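Local coordinates for 3-oxoacyl-[acyl-carrier-protein] synthase, mitochondrial (Arabidopsis thaliana, PDB 2IX4), which catalyses the condensation steps of mitochondrial fatty acid synthesis, adding two carbons from malonyl-ACP to a growing acyl chain, at residues A[118-123]-A[204-209]. Numbering follows the deposited sequence.
Sequences VSIGGG and GGTESS
Ser-119 to Gly-121 and Gly-204 to Thr-206 pair as parallel strands, their short axes 4.6 Å apart and 31° from parallel, through three backbone hydrogen bonds: Gly-204 N to Ser-119 O, Gly-121 N to Gly-204 O and Thr-206 N to Gly-121 O. Gly-204 has backbone angles that suit a residue without a side chain, since a CB would run into the carbonyl O before it. On the face carrying Ile-120 and Thr-206, the isoleucine lays CG2, anti to its own N, alongside the Gly-204 to Gly-205 peptide, while its CG1 lies 3.9 Å from Gly-204 N. Thr-206 bonds through OG1 to Phe-88 O, and its methyl CG2 packs 3.8 Å from Gly-121 O. The two strands belong to the sheet of the N-terminal half of the thiolase fold, and helix 87-102 packs on this face. Farther along, the buried Glu-207, its chain bent at chi2 (83°), reaches across so that OE1 accepts a weak bond from Gly-123 N at 3.1 Å; glycine fits there because a CB would collide with OE1. OE1 also takes Gly-362 N and OE2 takes Ile-124 N, beside the bound hexanoic acid. With an alanine here, these three amides would probably lose their shared carboxylate.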
loop_
_atom_site.group_PDB
_atom_site.type_symbol
_atom_site.label_atom_id
_atom_site.label_comp_id
_atom_site.label_asym_id
_atom_site.label_seq_id
_atom_site.Cartn_x
_atom_site.Cartn_y
_atom_site.Cartn_z
ATOM N N VAL A 118 -13.693 0.723 2.148
ATOM C CA VAL A 118 -12.939 -0.529 2.184
ATOM C C VAL A 118 -11.448 -0.221 2.274
ATOM O O VAL A 118 -10.942 0.633 1.542
ATOM C CB VAL A 118 -13.217 -1.403 0.932
ATOM C CG1 VAL A 118 -12.586 -2.784 1.080
ATOM C CG2 VAL A 118 -14.721 -1.546 0.683
ATOM N N SER A 119 -10.760 -0.912 3.184
ATOM C CA SER A 119 -9.305 -0.812 3.328
ATOM C C SER A 119 -8.698 -2.195 3.583
ATOM O O SER A 119 -8.442 -2.577 4.729
ATOM C CB SER A 119 -8.925 0.163 4.445
ATOM O OG SER A 119 -7.519 0.385 4.468
ATOM N N ILE A 120 -8.485 -2.943 2.505
ATOM C CA ILE A 120 -7.911 -4.285 2.586
ATOM C C ILE A 120 -6.658 -4.324 1.724
ATOM O O ILE A 120 -6.736 -4.261 0.496
ATOM C CB ILE A 120 -8.915 -5.376 2.119
ATOM C CG1 ILE A 120 -10.205 -5.320 2.946
ATOM C CG2 ILE A 120 -8.280 -6.777 2.197
ATOM C CD1 ILE A 120 -11.360 -6.115 2.352
ATOM N N GLY A 121 -5.501 -4.410 2.370
ATOM C CA GLY A 121 -4.235 -4.421 1.656
ATOM C C GLY A 121 -3.668 -5.811 1.455
ATOM O O GLY A 121 -3.995 -6.744 2.186
ATOM N N GLY A 122 -2.826 -5.941 0.438
ATOM C CA GLY A 122 -2.007 -7.130 0.246
ATOM C C GLY A 122 -0.551 -6.709 0.277
ATOM O O GLY A 122 -0.223 -5.581 -0.091
ATOM N N GLY A 123 0.322 -7.606 0.716
ATOM C CA GLY A 123 1.734 -7.282 0.867
ATOM C C GLY A 123 2.538 -7.322 -0.418
ATOM O O GLY A 123 3.319 -6.407 -0.691
ATOM N N GLY A 204 -8.784 -4.919 6.534
ATOM C CA GLY A 204 -7.971 -6.077 6.870
ATOM C C GLY A 204 -6.797 -6.313 5.942
ATOM O O GLY A 204 -6.195 -5.375 5.415
ATOM N N GLY A 205 -6.473 -7.584 5.747
ATOM C CA GLY A 205 -5.303 -7.968 4.976
ATOM C C GLY A 205 -5.519 -9.276 4.251
ATOM O O GLY A 205 -6.352 -10.094 4.650
ATOM N N THR A 206 -4.769 -9.466 3.173
ATOM C CA THR A 206 -4.838 -10.698 2.402
ATOM C C THR A 206 -3.481 -11.027 1.794
ATOM O O THR A 206 -2.681 -10.132 1.522
ATOM C CB THR A 206 -5.941 -10.651 1.310
ATOM O OG1 THR A 206 -5.991 -11.909 0.628
ATOM C CG2 THR A 206 -5.692 -9.524 0.301
ATOM N N GLU A 207 -3.223 -12.317 1.609
ATOM C CA GLU A 207 -1.986 -12.768 0.986
ATOM C C GLU A 207 -2.128 -14.182 0.461
ATOM O O GLU A 207 -2.682 -15.056 1.127
ATOM C CB GLU A 207 -0.810 -12.703 1.961
ATOM C CG GLU A 207 0.553 -12.586 1.272
ATOM C CD GLU A 207 0.881 -11.157 0.884
ATOM O OE1 GLU A 207 1.147 -10.348 1.793
ATOM O OE2 GLU A 207 0.875 -10.840 -0.327
ATOM N N SER A 208 -1.633 -14.390 -0.750
ATOM C CA SER A 208 -1.528 -15.717 -1.325
ATOM C C SER A 208 -0.215 -15.773 -2.069
ATOM O O SER A 208 -0.164 -15.625 -3.290
ATOM C CB SER A 208 -2.689 -16.002 -2.264
ATOM O OG SER A 208 -2.671 -17.363 -2.646
ATOM N N SER A 209 0.854 -15.971 -1.313
ATOM C CA SER A 209 2.194 -15.881 -1.860
ATOM C C SER A 209 2.990 -17.172 -1.656
ATOM O O SER A 209 4.205 -17.134 -1.469
ATOM C CB SER A 209 2.920 -14.677 -1.247
ATOM O OG SER A 209 3.880 -14.156 -2.149
#